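Local coordinates for protein concanavalin B (Canavalia ensiformis, PDB 6CAF) that may act as a carbohydrate-binding seed protein, and is a chitinase-like member of glycosyl hydrolase family 18, at residues A33-Q38 with G150-I155; K70-L75 with C79-G84; K103-L108 with T181-A186; C219-G224 with I270-P275; A253-A256 with G262-P265. All blocks are in the same frame, centred on the assembly; numbering follows the deposited sequence.

Interaction 1. Residues A33-Q38 with G150-I155; sequences AVYWGQ and GIHFDI
Tyr35 reaches across the inside of the TIM barrel to His152 and Asp154, a buried polar contact between two strands that are not neighbours in the sheet. Strand 31-36 carries the tyrosine and strand 150-154 carries the other two. The backbones stay far apart, with Tyr35 CA and His152 CA 10.6 Å from each other, so side chains alone bridge the gap. His152 NE2 donates to Tyr35 OH over 2.8 Å, and the bond is almost straight at 169°. The hydroxyl lies at the edge of the imidazole and close to its plane. The two side chains meet at about a right angle. The His152 ring is put there by its first torsion, which sets CG opposite the backbone N (chi1 179°). Tyr35 OH is also hydrogen-bonded to Glu250, so the phenol oxygen is gripped from two residues. A phenylalanine in this position lacks that oxygen, which would probably cost His152 NE2 its acceptor and Glu250 this partner. The strand follows the DGxDxDxE signature of family 18, with His152 in place of an aspartate and Gln156 where active relatives carry the catalytic glutamate. Asp154 OD1 is bonded to that glutamine amide. The other carboxylate oxygen, Asp154 OD2, packs obliquely against the phenol ring, 3.3 Å from Tyr35 CE2.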
# COMPACT_ATOMS: atom_id res chain seq x y z
N ALA A 33 5.17 1.62 -6.12
CA ALA A 33 4.02 0.78 -5.83
C ALA A 33 2.77 1.48 -6.39
O ALA A 33 2.76 2.71 -6.55
CB ALA A 33 3.87 0.65 -4.31
N VAL A 34 1.73 0.69 -6.65
CA VAL A 34 0.50 1.26 -7.15
C VAL A 34 -0.69 0.49 -6.61
O VAL A 34 -0.62 -0.73 -6.41
CB VAL A 34 0.49 1.26 -8.69
CG1 VAL A 34 0.43 -0.15 -9.27
CG2 VAL A 34 -0.60 2.14 -9.28
N TYR A 35 -1.78 1.21 -6.39
CA TYR A 35 -3.06 0.62 -6.01
C TYR A 35 -3.87 0.24 -7.24
O TYR A 35 -4.04 1.03 -8.17
CB TYR A 35 -3.86 1.59 -5.16
CG TYR A 35 -3.30 1.85 -3.79
CD1 TYR A 35 -2.30 2.79 -3.58
CD2 TYR A 35 -3.76 1.16 -2.69
CE1 TYR A 35 -1.78 3.05 -2.33
CE2 TYR A 35 -3.27 1.43 -1.44
CZ TYR A 35 -2.29 2.35 -1.24
OH TYR A 35 -1.84 2.58 0.05
N TRP A 36 -4.38 -0.98 -7.21
CA TRP A 36 -5.18 -1.55 -8.27
C TRP A 36 -6.39 -2.25 -7.71
O TRP A 36 -6.27 -2.98 -6.74
CB TRP A 36 -4.33 -2.55 -9.07
CG TRP A 36 -5.10 -3.21 -10.17
CD1 TRP A 36 -5.20 -2.77 -11.47
CD2 TRP A 36 -5.93 -4.38 -10.07
NE1 TRP A 36 -6.05 -3.59 -12.17
CE2 TRP A 36 -6.53 -4.57 -11.33
CE3 TRP A 36 -6.21 -5.30 -9.07
CZ2 TRP A 36 -7.40 -5.61 -11.58
CZ3 TRP A 36 -7.07 -6.31 -9.31
CH2 TRP A 36 -7.65 -6.48 -10.55
N GLY A 37 -7.55 -2.04 -8.31
CA GLY A 37 -8.72 -2.76 -7.86
C GLY A 37 -10.08 -2.23 -8.23
O GLY A 37 -11.05 -2.70 -7.69
N GLN A 38 -10.21 -1.40 -9.15
CA GLN A 38 -11.44 -0.77 -9.65
C GLN A 38 -11.49 -0.91 -11.15
O GLN A 38 -10.49 -1.21 -11.79
CB GLN A 38 -11.54 0.69 -9.23
CG GLN A 38 -10.51 1.64 -9.75
CD GLN A 38 -10.75 3.07 -9.24
OE1 GLN A 38 -11.44 3.27 -8.23
NE2 GLN A 38 -10.23 4.05 -9.97
N GLY A 150 2.47 -9.99 0.37
CA GLY A 150 2.31 -9.23 1.59
C GLY A 150 0.89 -8.79 1.85
O GLY A 150 0.00 -8.96 1.02
N ILE A 151 0.72 -8.21 3.04
CA ILE A 151 -0.54 -7.63 3.49
C ILE A 151 -0.25 -6.17 3.80
O ILE A 151 0.70 -5.86 4.55
CB ILE A 151 -1.10 -8.32 4.75
CG1 ILE A 151 -1.32 -9.82 4.51
CG2 ILE A 151 -2.36 -7.63 5.23
CD1 ILE A 151 -2.35 -10.20 3.48
N HIS A 152 -1.08 -5.29 3.22
CA HIS A 152 -0.93 -3.85 3.34
C HIS A 152 -2.09 -3.27 4.16
O HIS A 152 -3.26 -3.47 3.85
CB HIS A 152 -0.91 -3.25 1.96
CG HIS A 152 -0.79 -1.78 1.90
ND1 HIS A 152 0.27 -1.10 2.44
CD2 HIS A 152 -1.53 -0.87 1.24
CE1 HIS A 152 0.16 0.18 2.14
NE2 HIS A 152 -0.92 0.34 1.40
N PHE A 153 -1.73 -2.58 5.25
CA PHE A 153 -2.69 -2.03 6.19
C PHE A 153 -3.04 -0.59 5.78
O PHE A 153 -2.42 0.37 6.24
CB PHE A 153 -2.11 -2.01 7.60
CG PHE A 153 -2.08 -3.33 8.33
CD1 PHE A 153 -1.50 -4.45 7.79
CD2 PHE A 153 -2.58 -3.39 9.62
CE1 PHE A 153 -1.44 -5.62 8.51
CE2 PHE A 153 -2.47 -4.53 10.36
CZ PHE A 153 -1.93 -5.65 9.80
N ASP A 154 -4.06 -0.43 4.94
CA ASP A 154 -4.47 0.91 4.50
C ASP A 154 -5.64 1.36 5.39
O ASP A 154 -6.80 1.50 4.96
CB ASP A 154 -4.82 0.94 3.01
CG ASP A 154 -4.82 2.32 2.43
OD1 ASP A 154 -4.79 3.32 3.17
OD2 ASP A 154 -4.92 2.42 1.18
N ILE A 155 -5.32 1.55 6.66
CA ILE A 155 -6.33 1.72 7.67
C ILE A 155 -6.62 3.21 7.82
O ILE A 155 -6.02 3.90 8.65
CB ILE A 155 -5.92 1.06 8.99
CG1 ILE A 155 -5.50 -0.42 8.77
CG2 ILE A 155 -7.00 1.19 10.05
CD1 ILE A 155 -6.50 -1.25 8.03

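Interaction 2. Residues K70-L75 with C79-G84; sequences KPELEL and CGPSVG
Leu75 and Cys79 form a single antiparallel bridge, a hydrogen-bonded pair that closes a short three-residue connection in the long loop between strand 55-64 and helix 91-99 of the barrel. Leu75 N donates to Cys79 O at 2.9 Å, and Cys79 N returns a bond to Leu75 O at 3.0 Å. The side chains of the pair also touch, with Leu75 CD1 3.7 Å from Cys79 SG. Beside this bridge the Glu74 carboxylate grips Ser82. Ser82 OG donates to Glu74 OE1 at 2.7 Å, meeting it from above the carboxylate plane. Ser82 N donates to Glu74 OE2 at 3.0 Å, on the syn side of that oxygen. The Glu74 chain bends at its second torsion (chi2 -95°), which brings its acid end to the serine. An alanine here has no carboxylate, and Ser82 N and OG would probably both lose their acceptor, freeing the 81-83 turn to shift. Gly80 lies against the acid, with its CA 3.5 Å from Glu74 OE1. A side chain on it would collide with that oxygen. Pro81 packs on the other oxygen through its CD. Further out, Cys79 is tied by a disulfide to Cys87, and on the buried side Leu75 packs on Ile58 of the barrel strand. The 80-84 backbone folds on itself, as Gly80 O accepts from both Val83 N and Gly84 N.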
# COMPACT_ATOMS: atom_id res chain seq x y z
N LYS A 70 -15.56 -15.29 7.37
CA LYS A 70 -14.83 -15.51 6.13
C LYS A 70 -15.00 -14.31 5.23
O LYS A 70 -15.88 -14.28 4.37
CB LYS A 70 -15.33 -16.75 5.39
CG LYS A 70 -14.36 -17.21 4.32
CD LYS A 70 -14.81 -18.49 3.63
CE LYS A 70 -13.78 -18.93 2.60
NZ LYS A 70 -14.07 -20.27 2.02
N PRO A 71 -14.16 -13.29 5.43
CA PRO A 71 -14.33 -12.09 4.63
C PRO A 71 -14.32 -12.36 3.13
O PRO A 71 -13.56 -13.19 2.64
CB PRO A 71 -13.13 -11.23 5.05
CG PRO A 71 -12.88 -11.63 6.47
CD PRO A 71 -13.18 -13.11 6.50
N GLU A 72 -15.19 -11.66 2.43
CA GLU A 72 -15.29 -11.78 1.00
C GLU A 72 -14.71 -10.58 0.29
O GLU A 72 -14.87 -9.44 0.74
CB GLU A 72 -16.73 -11.98 0.59
CG GLU A 72 -16.88 -12.21 -0.91
CD GLU A 72 -16.26 -13.53 -1.41
OE1 GLU A 72 -15.01 -13.68 -1.62
OE2 GLU A 72 -17.07 -14.44 -1.63
N LEU A 73 -14.01 -10.84 -0.80
CA LEU A 73 -13.40 -9.78 -1.56
C LEU A 73 -14.35 -9.27 -2.64
O LEU A 73 -14.91 -10.05 -3.42
CB LEU A 73 -12.09 -10.28 -2.17
CG LEU A 73 -11.25 -9.21 -2.88
CD1 LEU A 73 -10.73 -8.19 -1.89
CD2 LEU A 73 -10.12 -9.88 -3.60
N GLU A 74 -14.51 -7.96 -2.69
CA GLU A 74 -15.28 -7.31 -3.74
C GLU A 74 -14.43 -6.16 -4.27
O GLU A 74 -14.10 -5.23 -3.54
CB GLU A 74 -16.57 -6.74 -3.17
CG GLU A 74 -17.61 -7.77 -2.78
CD GLU A 74 -18.64 -8.04 -3.88
OE1 GLU A 74 -18.47 -7.60 -5.02
OE2 GLU A 74 -19.61 -8.72 -3.55
N LEU A 75 -14.08 -6.26 -5.53
CA LEU A 75 -13.31 -5.22 -6.22
C LEU A 75 -14.28 -4.52 -7.16
O LEU A 75 -14.88 -5.18 -8.04
CB LEU A 75 -12.15 -5.85 -6.98
CG LEU A 75 -11.11 -6.59 -6.12
CD1 LEU A 75 -9.97 -7.07 -6.99
CD2 LEU A 75 -10.61 -5.72 -4.98
N CYS A 79 -14.68 -7.67 -9.70
CA CYS A 79 -15.00 -9.03 -9.30
C CYS A 79 -15.64 -9.07 -7.95
O CYS A 79 -15.52 -8.13 -7.17
CB CYS A 79 -13.77 -9.94 -9.32
SG CYS A 79 -12.51 -9.50 -8.12
N GLY A 80 -16.30 -10.20 -7.69
CA GLY A 80 -16.91 -10.46 -6.42
C GLY A 80 -18.33 -10.86 -6.67
O GLY A 80 -18.84 -10.72 -7.82
N PRO A 81 -19.00 -11.35 -5.62
CA PRO A 81 -20.37 -11.83 -5.81
C PRO A 81 -21.28 -10.78 -6.40
O PRO A 81 -22.14 -11.08 -7.22
CB PRO A 81 -20.84 -12.17 -4.39
CG PRO A 81 -19.62 -12.28 -3.56
CD PRO A 81 -18.48 -11.61 -4.28
N SER A 82 -21.13 -9.53 -5.98
CA SER A 82 -22.04 -8.51 -6.44
C SER A 82 -21.84 -8.17 -7.92
O SER A 82 -22.74 -7.70 -8.58
CB SER A 82 -21.94 -7.26 -5.56
OG SER A 82 -20.80 -6.53 -5.89
N VAL A 83 -20.65 -8.42 -8.44
CA VAL A 83 -20.30 -8.14 -9.83
C VAL A 83 -20.65 -9.33 -10.75
O VAL A 83 -20.91 -9.17 -11.95
CB VAL A 83 -18.77 -7.88 -9.94
CG1 VAL A 83 -18.35 -7.72 -11.39
CG2 VAL A 83 -18.38 -6.67 -9.12
N GLY A 84 -20.60 -10.53 -10.21
CA GLY A 84 -20.90 -11.72 -11.01
C GLY A 84 -19.70 -12.34 -11.72
O GLY A 84 -19.86 -13.27 -12.51

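Interaction 3. Residues K103-L108 with T181-A186; sequences KVFLAL and TFLLSA
Strands 103-108 and 183-186 run at 50° to each other with their axes 8.9 Å apart at closest, and strand 150-154 pairs with both in the TIM barrel sheet between them. The contact is therefore made by side chains alone. Phe105 has the largest share and touches both Leu183 and Ser185. Its CG lies opposite the carbonyl carbon (chi1 -78°), and the ring reaches the two residues with its far end. Phe105 CZ comes to 3.7 Å from Leu183 CB, an apolar touch oblique to the ring. The neighbouring ring atom, Phe105 CE2, is 3.4 Å from Ser185 OG, also at an oblique approach. Lys103 adds its aliphatic chain at the N-terminal end of its strand, where its CD lies 3.8 Å from Leu183 CD1. Its charged NZ instead lies near the amine of Lys54, a like charge. Around the same ring, Phe105 also touches His152 and Ile55 of neighbouring strands, so it fills space inside the barrel. The apolar ring thus passes a hydroxyl whose bonding need is already met by His152 ND1, and the contact itself supplies no polar bond.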
# COMPACT_ATOMS: atom_id res chain seq x y z
N LYS A 103 5.81 -7.68 -6.76
CA LYS A 103 5.21 -8.15 -5.52
C LYS A 103 3.74 -7.76 -5.50
O LYS A 103 3.42 -6.61 -5.75
CB LYS A 103 5.93 -7.54 -4.34
CG LYS A 103 7.37 -7.96 -4.21
CD LYS A 103 8.00 -7.41 -2.96
CE LYS A 103 9.45 -7.83 -2.84
NZ LYS A 103 10.26 -6.92 -3.66
N VAL A 104 2.86 -8.71 -5.22
CA VAL A 104 1.44 -8.45 -5.20
C VAL A 104 0.98 -8.59 -3.75
O VAL A 104 1.13 -9.65 -3.13
CB VAL A 104 0.70 -9.43 -6.11
CG1 VAL A 104 -0.79 -9.17 -6.09
CG2 VAL A 104 1.24 -9.38 -7.53
N PHE A 105 0.45 -7.50 -3.22
CA PHE A 105 -0.04 -7.47 -1.86
C PHE A 105 -1.57 -7.44 -1.88
O PHE A 105 -2.16 -6.95 -2.84
CB PHE A 105 0.41 -6.18 -1.17
CG PHE A 105 1.83 -6.11 -0.69
CD1 PHE A 105 2.89 -6.42 -1.44
CD2 PHE A 105 2.07 -5.66 0.58
CE1 PHE A 105 4.18 -6.27 -0.96
CE2 PHE A 105 3.35 -5.52 1.07
CZ PHE A 105 4.42 -5.79 0.26
N LEU A 106 -2.18 -7.91 -0.79
CA LEU A 106 -3.57 -7.59 -0.52
C LEU A 106 -3.65 -6.39 0.41
O LEU A 106 -3.04 -6.41 1.48
CB LEU A 106 -4.31 -8.78 0.13
CG LEU A 106 -5.78 -8.54 0.41
CD1 LEU A 106 -6.59 -8.38 -0.85
CD2 LEU A 106 -6.31 -9.67 1.27
N ALA A 107 -4.39 -5.37 0.01
CA ALA A 107 -4.60 -4.21 0.87
C ALA A 107 -5.90 -4.34 1.65
O ALA A 107 -6.98 -4.57 1.09
CB ALA A 107 -4.63 -2.94 0.05
N LEU A 108 -5.77 -4.18 2.97
CA LEU A 108 -6.89 -4.10 3.87
C LEU A 108 -7.34 -2.67 4.00
O LEU A 108 -6.51 -1.77 4.12
CB LEU A 108 -6.48 -4.58 5.27
CG LEU A 108 -5.73 -5.90 5.38
CD1 LEU A 108 -5.40 -6.20 6.82
CD2 LEU A 108 -6.54 -7.02 4.77
N THR A 181 8.08 -15.56 4.05
CA THR A 181 8.76 -14.39 3.57
C THR A 181 7.79 -13.25 3.25
O THR A 181 8.24 -12.20 2.75
CB THR A 181 9.58 -14.72 2.31
OG1 THR A 181 8.71 -15.21 1.29
CG2 THR A 181 10.64 -15.80 2.61
N PHE A 182 6.49 -13.41 3.53
CA PHE A 182 5.58 -12.34 3.19
C PHE A 182 5.91 -11.09 3.98
O PHE A 182 6.45 -11.14 5.09
CB PHE A 182 4.09 -12.74 3.30
CG PHE A 182 3.62 -13.04 4.70
CD1 PHE A 182 3.23 -12.03 5.56
CD2 PHE A 182 3.52 -14.33 5.13
CE1 PHE A 182 2.78 -12.32 6.82
CE2 PHE A 182 3.07 -14.62 6.39
CZ PHE A 182 2.70 -13.62 7.23
N LEU A 183 5.54 -9.98 3.38
CA LEU A 183 5.83 -8.66 3.92
C LEU A 183 4.57 -8.05 4.53
O LEU A 183 3.44 -8.43 4.22
CB LEU A 183 6.33 -7.75 2.81
CG LEU A 183 7.62 -8.24 2.17
CD1 LEU A 183 7.88 -7.53 0.85
CD2 LEU A 183 8.80 -8.08 3.10
N LEU A 184 4.81 -7.10 5.43
CA LEU A 184 3.76 -6.38 6.11
C LEU A 184 3.99 -4.89 5.90
O LEU A 184 5.10 -4.39 6.12
CB LEU A 184 3.76 -6.74 7.58
CG LEU A 184 3.36 -8.19 7.83
CD1 LEU A 184 3.79 -8.69 9.18
CD2 LEU A 184 1.89 -8.39 7.62
N SER A 185 2.96 -4.17 5.47
CA SER A 185 3.12 -2.73 5.22
C SER A 185 1.92 -1.97 5.70
O SER A 185 0.88 -2.55 5.98
CB SER A 185 3.37 -2.49 3.75
OG SER A 185 2.31 -2.91 2.96
N ALA A 186 2.09 -0.65 5.78
CA ALA A 186 1.04 0.24 6.26
C ALA A 186 1.00 1.50 5.43
O ALA A 186 2.02 1.91 4.87
CB ALA A 186 1.26 0.61 7.69

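Interaction 4. Residues C219-G224 with I270-P275; sequences CQYSTG and IGQVLP
Tyr221 makes the polar part of this contact with its hydroxyl. Tyr221 OH lies 3.1 Å from Gln272 OE1 in the conformer described here; a second conformer of the glutamine is modelled. The amide oxygen sits at the edge of the phenol ring, near its plane, and the two side chains cross at about a right angle. The amide plane is turned 49° from the ring. Gln272 reaches the hydroxyl as an extended chain, its CG opposite the carbonyl carbon (chi1 -62°).

The apolar part comes from the next residue of the helix. Val273 CG2 approaches the same ring obliquely, at 3.9 Å from Tyr221 CD1. In the TIM barrel this joins the loop after strand 208-212 to helix 266-273, which follows the next strand. Ala268 of that helix, with Ile264 and Pro265 just before it, also packs on Tyr221, so the ring is wedged between loop and helix.

The 219-224 loop is further fixed by covalent and polar links. Cys219 is joined to Cys190 by a disulfide. The Gln220 amide bonds at both ends, with OE1 accepting from Asp216 N and NE2 donating to Gly260 O.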
# COMPACT_ATOMS: atom_id res chain seq x y z
N CYS A 219 0.82 18.68 6.02
CA CYS A 219 1.99 17.85 5.75
C CYS A 219 2.21 17.53 4.29
O CYS A 219 3.11 16.76 3.97
CB CYS A 219 1.95 16.54 6.55
SG CYS A 219 0.39 15.65 6.79
N GLN A 220 1.43 18.11 3.39
CA GLN A 220 1.56 17.80 1.99
C GLN A 220 2.31 18.89 1.23
O GLN A 220 2.49 20.02 1.70
CB GLN A 220 0.19 17.54 1.36
CG GLN A 220 -0.62 18.82 1.15
CD GLN A 220 -2.09 18.53 0.96
OE1 GLN A 220 -2.54 17.38 1.01
NE2 GLN A 220 -2.87 19.59 0.79
N TYR A 221 2.76 18.53 0.03
CA TYR A 221 3.33 19.50 -0.88
C TYR A 221 2.31 20.51 -1.35
O TYR A 221 1.14 20.16 -1.57
CB TYR A 221 3.82 18.75 -2.11
CG TYR A 221 4.36 19.61 -3.24
CD1 TYR A 221 5.67 20.09 -3.22
CD2 TYR A 221 3.58 19.92 -4.32
CE1 TYR A 221 6.17 20.87 -4.26
CE2 TYR A 221 4.07 20.69 -5.36
CZ TYR A 221 5.36 21.18 -5.32
OH TYR A 221 5.83 21.97 -6.34
N SER A 222 2.77 21.73 -1.61
CA SER A 222 2.01 22.66 -2.47
C SER A 222 3.00 23.43 -3.30
O SER A 222 4.18 23.47 -2.99
CB SER A 222 1.09 23.58 -1.66
OG SER A 222 1.83 24.44 -0.82
N THR A 223 2.52 23.99 -4.40
CA THR A 223 3.42 24.64 -5.36
C THR A 223 4.33 25.62 -4.66
O THR A 223 3.85 26.49 -3.95
CB THR A 223 2.63 25.36 -6.47
OG1 THR A 223 1.68 24.45 -7.03
CG2 THR A 223 3.57 25.84 -7.55
N GLY A 224 5.64 25.46 -4.85
CA GLY A 224 6.63 26.36 -4.26
C GLY A 224 6.87 26.22 -2.77
O GLY A 224 7.58 27.04 -2.17
N ILE A 270 10.92 15.05 -8.52
CA ILE A 270 12.30 14.69 -8.77
C ILE A 270 13.28 15.80 -8.43
O ILE A 270 14.33 15.57 -7.84
CB ILE A 270 12.48 14.29 -10.23
CG1 ILE A 270 11.73 13.00 -10.49
CG2 ILE A 270 13.96 14.20 -10.62
CD1 ILE A 270 12.31 11.80 -9.79
N GLY A 271 12.92 17.01 -8.77
CA GLY A 271 13.84 18.12 -8.63
C GLY A 271 13.74 18.92 -7.34
O GLY A 271 14.74 19.42 -6.83
N GLN A 272 12.53 19.06 -6.83
CA GLN A 272 12.23 19.95 -5.69
C GLN A 272 12.03 19.22 -4.38
O GLN A 272 12.16 19.83 -3.34
CB GLN A 272 10.93 20.76 -5.92
CG GLN A 272 10.92 21.71 -7.10
CD GLN A 272 9.58 22.43 -7.26
OE1 GLN A 272 8.82 22.64 -6.29
NE2 GLN A 272 9.27 22.80 -8.49
N VAL A 273 11.61 17.94 -4.43
CA VAL A 273 11.22 17.24 -3.22
C VAL A 273 12.21 16.16 -2.83
O VAL A 273 12.86 16.26 -1.78
CB VAL A 273 9.79 16.67 -3.35
CG1 VAL A 273 9.41 15.88 -2.10
CG2 VAL A 273 8.80 17.80 -3.61
N LEU A 274 12.37 15.14 -3.67
CA LEU A 274 13.19 14.02 -3.28
C LEU A 274 14.61 14.37 -2.83
O LEU A 274 15.10 13.78 -1.85
CB LEU A 274 13.21 12.96 -4.39
CG LEU A 274 11.89 12.27 -4.73
CD1 LEU A 274 12.10 11.26 -5.84
CD2 LEU A 274 11.24 11.62 -3.53
N PRO A 275 15.29 15.29 -3.54
CA PRO A 275 16.67 15.55 -3.12
C PRO A 275 16.82 16.08 -1.71
O PRO A 275 17.91 16.02 -1.13
CB PRO A 275 17.17 16.59 -4.14
CG PRO A 275 16.29 16.37 -5.33
CD PRO A 275 14.95 16.04 -4.74

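Interaction 5. Residues A253-A256 with G262-P265; sequences ASQA and GYIP
Tyr263 lays its ring against the backbone of residues 253-255, and this is the tight part of the contact. Gln255 N sits over one ring face, 3.7 Å above the plane and displaced toward the rim. Tyr263 CD1 is 3.5 Å from Ser254 C. On the same side of the phenol, Tyr263 CE1 meets Ala253 O at 3.8 Å. The ring gets there because Tyr263 CG stands opposite the backbone N (chi1 177°). The contact is van der Waals, an aromatic ring on peptide groups.

Toward solvent the contact loosens, still on the same side of the ring. Gln255 is exposed and was modelled in two conformers. In the one described, Tyr263 CD2 touches Gln255 CG at 3.6 Å, while the end of the chain stands off, with Gln255 OE1 4.1 Å from the same ring carbon. The glutamine amide is steeply inclined to the ring, at 74°.

Both segments belong to the loop between strand 247-252 and helix 266-273 of the TIM barrel. The side chains of Ala253 and Ser254, whose CB atoms point away from Tyr263, pack on helix 292-298. There Thr298 OG1 bonds Ala253 O. Pro265 takes the N-cap position and leads directly into helix 266-273.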
# COMPACT_ATOMS: atom_id res chain seq x y z
N ALA A 253 -1.75 10.25 -8.14
CA ALA A 253 -1.15 10.26 -9.47
C ALA A 253 -1.77 11.27 -10.41
O ALA A 253 -1.31 11.40 -11.54
CB ALA A 253 -1.17 8.87 -10.09
N SER A 254 -2.79 11.99 -9.96
CA SER A 254 -3.36 13.07 -10.73
C SER A 254 -3.91 14.11 -9.77
O SER A 254 -4.15 13.80 -8.61
CB SER A 254 -4.50 12.56 -11.60
OG SER A 254 -5.61 12.22 -10.80
N GLN A 255 -4.13 15.32 -10.25
CA GLN A 255 -4.81 16.30 -9.42
C GLN A 255 -6.21 15.84 -8.98
O GLN A 255 -6.63 16.13 -7.86
CB GLN A 255 -4.90 17.65 -10.13
CG GLN A 255 -3.58 18.38 -10.18
CD GLN A 255 -3.52 19.42 -11.28
OE1 GLN A 255 -2.45 19.79 -11.74
NE2 GLN A 255 -4.69 19.90 -11.71
N ALA A 256 -6.91 15.09 -9.83
CA ALA A 256 -8.28 14.65 -9.50
C ALA A 256 -8.38 13.63 -8.36
O ALA A 256 -9.43 13.51 -7.73
CB ALA A 256 -8.98 14.11 -10.75
N GLY A 262 -2.13 17.99 -2.42
CA GLY A 262 -0.98 17.15 -2.27
C GLY A 262 -0.37 16.62 -3.56
O GLY A 262 0.67 16.00 -3.53
N TYR A 263 -1.01 16.84 -4.70
CA TYR A 263 -0.40 16.40 -5.94
C TYR A 263 0.93 17.08 -6.18
O TYR A 263 1.06 18.31 -6.06
CB TYR A 263 -1.35 16.66 -7.12
CG TYR A 263 -0.77 16.31 -8.48
CD1 TYR A 263 -0.67 15.00 -8.89
CD2 TYR A 263 -0.25 17.28 -9.31
CE1 TYR A 263 -0.13 14.67 -10.10
CE2 TYR A 263 0.31 16.96 -10.52
CZ TYR A 263 0.36 15.65 -10.91
OH TYR A 263 0.93 15.31 -12.12
N ILE A 264 1.92 16.28 -6.56
CA ILE A 264 3.25 16.78 -6.85
C ILE A 264 3.58 16.47 -8.31
O ILE A 264 3.71 15.32 -8.69
CB ILE A 264 4.35 16.14 -5.95
CG1 ILE A 264 3.94 16.10 -4.48
CG2 ILE A 264 5.65 16.89 -6.16
CD1 ILE A 264 4.98 15.59 -3.54
N PRO A 265 3.70 17.49 -9.14
CA PRO A 265 4.10 17.17 -10.50
C PRO A 265 5.39 16.39 -10.55
O PRO A 265 6.29 16.65 -9.75
CB PRO A 265 4.26 18.55 -11.13
CG PRO A 265 3.38 19.46 -10.34
CD PRO A 265 3.48 18.92 -8.94

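Interaction 1 is fully buried; interaction 3 lies beside it, buried at Phe105 and Ser185 and partly exposed at Lys103 and Leu183. They meet on strand 150-154, where Phe153 N probably bonds Ser185 O and Leu108 N probably bonds His152 O. Interaction 1 is polar inside the barrel; interaction 3 is mainly apolar. Interactions 2, 4 and 5 lie further out, in loops and a helix. Interaction 2 is carried by backbone and carboxylate bonds, and it touches the 33-38 segment of interaction 1 where Trp36 meets Leu75. Interactions 4 and 5 form a second cluster, touching where Tyr221 packs on residues 263-265. Both rest on a tyrosine ring. Their centres are 11 Å apart.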